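Local coordinates for protein methyl-coenzyme M reductase gamma subunit (Methermicoccus shengliensis DSM 18856, PDB 7NKG) that forms the gamma subunit of methyl-coenzyme M reductase, the nickel enzyme that releases methane from methyl-coenzyme M, and lines part of the factor 430 pocket, at residues Y85-D90 with S119-V124. Sequence-based numbering, arbitrary orientation.
Sequences YVQWTD and SGRQIV. With F43 (factor 430), chain V.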
ATOM      1  N   TYR C  85     -12.696 -24.815 -28.038  1.00 19.52           N
ATOM      2  CA  TYR C  85     -11.953 -25.750 -27.210  1.00 20.01           C
ATOM      3  C   TYR C  85     -12.498 -27.180 -27.178  1.00 19.23           C
ATOM      4  O   TYR C  85     -13.666 -27.426 -27.492  1.00 18.39           O
ATOM      5  CB  TYR C  85     -11.910 -25.166 -25.800  1.00 21.14           C
ATOM      6  CG  TYR C  85     -13.235 -25.291 -25.103  1.00 23.88           C
ATOM      7  CD1 TYR C  85     -14.227 -24.341 -25.283  1.00 25.05           C
ATOM      8  CD2 TYR C  85     -13.531 -26.401 -24.335  1.00 26.11           C
ATOM      9  CE1 TYR C  85     -15.503 -24.536 -24.780  1.00 27.59           C
ATOM     10  CE2 TYR C  85     -14.781 -26.580 -23.790  1.00 27.88           C
ATOM     11  CZ  TYR C  85     -15.793 -25.699 -24.090  1.00 28.88           C
ATOM     12  OH  TYR C  85     -16.990 -25.883 -23.456  1.00 31.29           O
ATOM     13  N   VAL C  86     -11.624 -28.107 -26.744  1.00 18.66           N
ATOM     14  CA  VAL C  86     -11.928 -29.516 -26.506  1.00 19.06           C
ATOM     15  C   VAL C  86     -11.327 -29.785 -25.124  1.00 18.57           C
ATOM     16  O   VAL C  86     -10.115 -29.617 -24.967  1.00 18.23           O
ATOM     17  CB  VAL C  86     -11.296 -30.436 -27.579  1.00 20.27           C
ATOM     18  CG1 VAL C  86     -11.449 -31.908 -27.196  1.00 21.41           C
ATOM     19  CG2 VAL C  86     -11.916 -30.172 -28.950  1.00 20.95           C
ATOM     20  N   GLN C  87     -12.152 -30.122 -24.120  1.00 18.34           N
ATOM     21  CA  GLN C  87     -11.649 -30.361 -22.767  1.00 17.32           C
ATOM     22  C   GLN C  87     -12.018 -31.759 -22.307  1.00 17.28           C
ATOM     23  O   GLN C  87     -13.186 -32.137 -22.381  1.00 17.44           O
ATOM     24  CB  GLN C  87     -12.165 -29.311 -21.778  1.00 16.92           C
ATOM     25  CG  GLN C  87     -11.637 -29.524 -20.365  1.00 18.73           C
ATOM     26  CD  GLN C  87     -11.724 -28.271 -19.542  1.00 20.51           C
ATOM     27  OE1 GLN C  87     -10.827 -27.424 -19.577  1.00 20.95           O
ATOM     28  NE2 GLN C  87     -12.810 -28.107 -18.784  1.00 20.49           N
ATOM     29  N   TRP C  88     -11.025 -32.495 -21.778  1.00 17.36           N
ATOM     30  CA  TRP C  88     -11.162 -33.873 -21.321  1.00 18.42           C
ATOM     31  C   TRP C  88     -10.857 -34.035 -19.836  1.00 18.37           C
ATOM     32  O   TRP C  88      -9.947 -33.387 -19.324  1.00 18.48           O
ATOM     33  CB  TRP C  88     -10.160 -34.762 -22.071  1.00 18.71           C
ATOM     34  CG  TRP C  88     -10.635 -35.191 -23.425  1.00 19.40           C
ATOM     35  CD1 TRP C  88     -10.273 -34.668 -24.632  1.00 19.96           C
ATOM     36  CD2 TRP C  88     -11.580 -36.232 -23.701  1.00 19.34           C
ATOM     37  NE1 TRP C  88     -10.947 -35.311 -25.646  1.00 20.08           N
ATOM     38  CE2 TRP C  88     -11.750 -36.285 -25.101  1.00 19.78           C
ATOM     39  CE3 TRP C  88     -12.288 -37.139 -22.899  1.00 19.93           C
ATOM     40  CZ2 TRP C  88     -12.599 -37.206 -25.715  1.00 20.73           C
ATOM     41  CZ3 TRP C  88     -13.152 -38.028 -23.505  1.00 20.55           C
ATOM     42  CH2 TRP C  88     -13.293 -38.065 -24.900  1.00 20.68           C
ATOM     43  N   THR C  89     -11.579 -34.939 -19.182  1.00 17.62           N
ATOM     44  CA  THR C  89     -11.327 -35.377 -17.813  1.00 18.18           C
ATOM     45  C   THR C  89     -11.023 -36.863 -17.938  1.00 18.56           C
ATOM     46  O   THR C  89     -11.734 -37.577 -18.655  1.00 18.76           O
ATOM     47  CB  THR C  89     -12.512 -35.112 -16.906  1.00 19.00           C
ATOM     48  OG1 THR C  89     -12.700 -33.696 -16.821  1.00 19.94           O
ATOM     49  CG2 THR C  89     -12.316 -35.689 -15.501  1.00 19.41           C
ATOM     50  N   ASP C  90      -9.961 -37.330 -17.264  1.00 18.25           N
ATOM     51  CA  ASP C  90      -9.525 -38.727 -17.387  1.00 17.95           C
ATOM     52  C   ASP C  90      -9.366 -39.371 -16.016  1.00 17.22           C
ATOM     53  O   ASP C  90      -8.630 -38.846 -15.181  1.00 16.86           O
ATOM     54  CB  ASP C  90      -8.182 -38.758 -18.128  1.00 18.37           C
ATOM     55  CG  ASP C  90      -8.319 -38.292 -19.561  1.00 19.65           C
ATOM     56  OD1 ASP C  90      -8.916 -39.031 -20.360  1.00 19.15           O
ATOM     57  OD2 ASP C  90      -7.825 -37.183 -19.878  1.00 20.09           O
ATOM     58  N   SER C 119      -5.085 -31.108 -13.042  1.00 15.83           N
ATOM     59  CA  SER C 119      -5.284 -32.469 -12.540  1.00 15.12           C
ATOM     60  C   SER C 119      -6.616 -33.104 -12.992  1.00 15.80           C
ATOM     61  O   SER C 119      -6.630 -34.261 -13.407  1.00 16.39           O
ATOM     62  CB  SER C 119      -5.141 -32.517 -11.031  1.00 16.10           C
ATOM     63  OG  SER C 119      -6.194 -31.852 -10.350  1.00 16.75           O
ATOM     64  N   GLY C 120      -7.697 -32.349 -12.918  1.00 15.72           N
ATOM     65  CA  GLY C 120      -9.037 -32.845 -13.237  1.00 16.37           C
ATOM     66  C   GLY C 120      -9.590 -32.470 -14.590  1.00 16.61           C
ATOM     67  O   GLY C 120     -10.753 -32.778 -14.898  1.00 16.78           O
ATOM     68  N   ARG C 121      -8.773 -31.836 -15.426  1.00 16.22           N
ATOM     69  CA  ARG C 121      -9.194 -31.393 -16.746  1.00 16.76           C
ATOM     70  C   ARG C 121      -7.962 -31.063 -17.575  1.00 16.97           C
ATOM     71  O   ARG C 121      -6.923 -30.660 -17.033  1.00 16.91           O
ATOM     72  CB  ARG C 121     -10.112 -30.146 -16.644  1.00 17.61           C
ATOM     73  CG  ARG C 121      -9.604 -29.074 -15.658  1.00 19.32           C
ATOM     74  CD  ARG C 121     -10.398 -27.773 -15.593  1.00 19.90           C
ATOM     75  NE  ARG C 121     -10.229 -26.967 -16.816  1.00 20.31           N
ATOM     76  CZ  ARG C 121     -10.013 -25.648 -16.908  1.00 21.04           C
ATOM     77  NH1 ARG C 121      -9.850 -24.906 -15.810  1.00 19.39           N
ATOM     78  NH2 ARG C 121      -9.936 -25.062 -18.103  1.00 19.72           N
ATOM     79  N   GLN C 122      -8.061 -31.283 -18.865  1.00 16.77           N
ATOM     80  CA  GLN C 122      -7.007 -30.953 -19.816  1.00 17.74           C
ATOM     81  C   GLN C 122      -7.722 -30.326 -21.005  1.00 17.84           C
ATOM     82  O   GLN C 122      -8.734 -30.861 -21.454  1.00 17.64           O
ATOM     83  CB  GLN C 122      -6.202 -32.198 -20.217  1.00 18.81           C
ATOM     84  CG  GLN C 122      -4.987 -31.849 -21.087  1.00 18.95           C
ATOM     85  CD  GLN C 122      -5.291 -31.760 -22.566  1.00 21.39           C
ATOM     86  OE1 GLN C 122      -6.362 -32.198 -23.026  1.00 20.79           O
ATOM     87  NE2 GLN C 122      -4.375 -31.157 -23.340  1.00 20.28           N
ATOM     88  N   ILE C 123      -7.213 -29.207 -21.505  1.00 17.87           N
ATOM     89  CA  ILE C 123      -7.867 -28.470 -22.576  1.00 18.28           C
ATOM     90  C   ILE C 123      -6.961 -28.190 -23.746  1.00 18.17           C
ATOM     91  O   ILE C 123      -5.755 -28.038 -23.578  1.00 17.91           O
ATOM     92  CB  ILE C 123      -8.412 -27.135 -21.978  1.00 18.86           C
ATOM     93  CG1 ILE C 123      -9.205 -26.326 -23.038  1.00 20.14           C
ATOM     94  CG2 ILE C 123      -7.265 -26.275 -21.382  1.00 19.36           C
ATOM     95  CD1 ILE C 123     -10.148 -25.300 -22.436  1.00 22.41           C
ATOM     96  N   VAL C 124      -7.551 -28.063 -24.935  1.00 17.88           N
ATOM     97  CA  VAL C 124      -6.838 -27.575 -26.095  1.00 17.27           C
ATOM     98  C   VAL C 124      -7.733 -26.511 -26.698  1.00 17.71           C
ATOM     99  O   VAL C 124      -8.878 -26.805 -27.033  1.00 18.20           O
ATOM    100  CB  VAL C 124      -6.463 -28.647 -27.140  1.00 18.59           C
ATOM    101  CG1 VAL C 124      -5.844 -28.004 -28.382  1.00 19.12           C
ATOM    102  CG2 VAL C 124      -5.504 -29.674 -26.541  1.00 19.16           C
TER
HETATM  103 NI   F43 V 602     -11.223 -24.306  -8.768  1.00 16.41          NI
HETATM  104  NA  F43 V 602     -12.240 -22.606  -8.142  1.00 15.67           N
HETATM  105  CHA F43 V 602     -11.419 -22.822  -5.885  1.00 16.09           C
HETATM  106  C1A F43 V 602     -12.344 -22.259  -6.931  1.00 15.82           C
HETATM  107  C2A F43 V 602     -13.502 -21.311  -6.658  1.00 15.60           C
HETATM  108  C3A F43 V 602     -14.286 -21.421  -7.983  1.00 15.37           C
HETATM  109  C4A F43 V 602     -13.107 -21.719  -8.951  1.00 15.34           C
HETATM  110  C5A F43 V 602     -12.998 -19.856  -6.507  1.00 16.02           C
HETATM  111  C6A F43 V 602     -14.124 -18.867  -6.214  1.00 15.94           C
HETATM  112  O7A F43 V 602     -14.629 -18.761  -5.096  1.00 15.65           O
HETATM  113  N8A F43 V 602     -14.481 -18.102  -7.170  1.00 15.86           N
HETATM  114  C9A F43 V 602     -14.235 -21.737  -5.380  1.00 16.25           C
HETATM  115  CAA F43 V 602     -15.408 -22.498  -8.016  1.00 15.06           C
HETATM  116  CBA F43 V 602     -16.676 -22.043  -7.293  1.00 15.80           C
HETATM  117  CCA F43 V 602     -17.927 -22.517  -7.969  1.00 17.16           C
HETATM  118  ODA F43 V 602     -18.095 -23.748  -8.175  1.00 17.58           O
HETATM  119  OEA F43 V 602     -18.778 -21.637  -8.270  1.00 17.60           O
HETATM  120  NB  F43 V 602     -11.574 -23.738 -10.727  1.00 16.51           N
HETATM  121  CHB F43 V 602     -13.486 -22.335 -10.295  1.00 15.97           C
HETATM  122  C1B F43 V 602     -12.245 -22.497 -11.172  1.00 16.47           C
HETATM  123  C2B F43 V 602     -12.551 -22.727 -12.687  1.00 15.89           C
HETATM  124  C3B F43 V 602     -12.365 -24.235 -12.888  1.00 16.31           C
HETATM  125  C4B F43 V 602     -11.516 -24.581 -11.697  1.00 16.83           C
HETATM  126  N5B F43 V 602     -11.435 -21.279 -11.213  1.00 16.87           N
HETATM  127  C6B F43 V 602     -11.060 -20.924 -12.433  1.00 17.23           C
HETATM  128  O7B F43 V 602     -10.477 -19.885 -12.744  1.00 17.81           O
HETATM  129  C8B F43 V 602     -11.427 -21.984 -13.422  1.00 16.56           C
HETATM  130  C9B F43 V 602     -13.874 -22.129 -13.226  1.00 15.12           C
HETATM  131  CAB F43 V 602     -13.695 -25.022 -12.831  1.00 15.79           C
HETATM  132  CBB F43 V 602     -13.541 -26.539 -12.940  1.00 16.39           C
HETATM  133  CCB F43 V 602     -14.868 -27.146 -13.327  1.00 17.59           C
HETATM  134  ODB F43 V 602     -15.400 -28.021 -12.599  1.00 17.41           O
HETATM  135  OEB F43 V 602     -15.409 -26.788 -14.407  1.00 17.94           O
HETATM  136  NC  F43 V 602     -10.485 -26.148  -9.321  1.00 16.13           N
HETATM  137  CHC F43 V 602     -10.778 -25.864 -11.680  1.00 17.21           C
HETATM  138  C1C F43 V 602     -10.377 -26.552 -10.597  1.00 16.40           C
HETATM  139  C2C F43 V 602      -9.693 -27.875 -10.751  1.00 16.11           C
HETATM  140  C3C F43 V 602      -9.794 -28.404  -9.315  1.00 15.49           C
HETATM  141  C4C F43 V 602     -10.097 -27.164  -8.496  1.00 14.89           C
HETATM  142  C5C F43 V 602      -8.236 -27.586 -11.123  1.00 16.58           C
HETATM  143  C6C F43 V 602      -7.551 -28.918 -11.420  1.00 17.43           C
HETATM  144  O7C F43 V 602      -8.080 -29.693 -12.236  1.00 17.84           O
HETATM  145  O8C F43 V 602      -6.466 -29.210 -10.858  1.00 17.84           O
HETATM  146  C8C F43 V 602     -10.945 -29.411  -9.148  1.00 15.54           C
HETATM  147  C9C F43 V 602     -10.679 -30.729  -9.886  1.00 16.61           C
HETATM  148  CAC F43 V 602     -11.623 -31.853  -9.470  1.00 17.91           C
HETATM  149  OBC F43 V 602     -11.370 -33.008  -9.893  1.00 18.34           O
HETATM  150  OCC F43 V 602     -12.613 -31.622  -8.728  1.00 17.89           O
HETATM  151  ND  F43 V 602     -11.169 -25.014  -6.845  1.00 15.69           N
HETATM  152  CHD F43 V 602     -10.035 -27.126  -7.133  1.00 15.20           C
HETATM  153  C5D F43 V 602      -9.957 -27.134  -4.198  1.00 14.85           C
HETATM  154  C6D F43 V 602      -9.583 -28.441  -4.885  1.00 14.81           C
HETATM  155  C7D F43 V 602      -9.300 -28.174  -6.344  1.00 15.28           C
HETATM  156  O8D F43 V 602      -8.477 -28.910  -6.844  1.00 15.79           O
HETATM  157  C9D F43 V 602     -12.333 -24.835  -3.390  1.00 16.90           C
HETATM  158  CAD F43 V 602     -11.786 -25.220  -2.023  1.00 17.83           C
HETATM  159  OBD F43 V 602     -12.575 -25.682  -1.148  1.00 18.73           O
HETATM  160  OCD F43 V 602     -10.559 -25.110  -1.748  1.00 17.03           O
HETATM  161  C1D F43 V 602     -10.690 -26.182  -6.417  1.00 15.53           C
HETATM  162  C2D F43 V 602     -11.064 -26.403  -4.969  1.00 15.12           C
HETATM  163  C3D F43 V 602     -11.312 -24.973  -4.505  1.00 15.98           C
HETATM  164  C4D F43 V 602     -11.828 -24.284  -5.763  1.00 15.94           C
HETATM  165  O   HOH W   1      -8.189 -31.923 -24.846  1.00 18.53           O
HETATM  166  O   HOH W   2      -8.186 -35.418 -15.615  1.00 17.94           O
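Gln-87 reaches across to Arg-121 in an antiparallel four-stranded sheet, where strand 83-90 pairs with strand 122-127 and Arg-121 sits in the loop just before the latter, at the factor 430 pocket. The guanidinium grips the one amide oxygen side-on: NE and NH2 of Arg-121 each lie 2.9 Å from Gln-87 OE1, which stays in the guanidinium plane. The grip is uneven at the acceptor, because NH2 uses a lone pair in the carbonyl plane whereas NE sits above that plane, the two flat groups being turned 59° apart. Gln-87 holds its CG trans to the main-chain N (chi1 -179°) and runs out extended from the face it shares with Ile-123, whose CB packs 3.4 Å from the same OE1. The far end of Arg-121 serves the active site: NH1 forms a salt bridge with the sulfonate of bound 1-thioethanesulfonic acid, and NH2 also bonds the backbone of another protein chain. A leucine in place of Arg-121 would probably cost the sulfonate this salt bridge and leave Gln-87 OE1 without these two donors. Gln-87 NE2 is held by Arg-152 O. The hydrogen-bonded pairs Val-86–Val-124 and Trp-88–Gln-122 flank the non-hydrogen-bonded pair Gln-87–Ile-123. Thr-89 OG1 donates to Gly-120 O (2.9 Å), tying strand 83-90 to the cofactor-binding loop. There Gly-120 N meets F43 O7C at 2.8 Å, and Ser-119 OG bonds O8C of the same carboxylate at 2.7 Å.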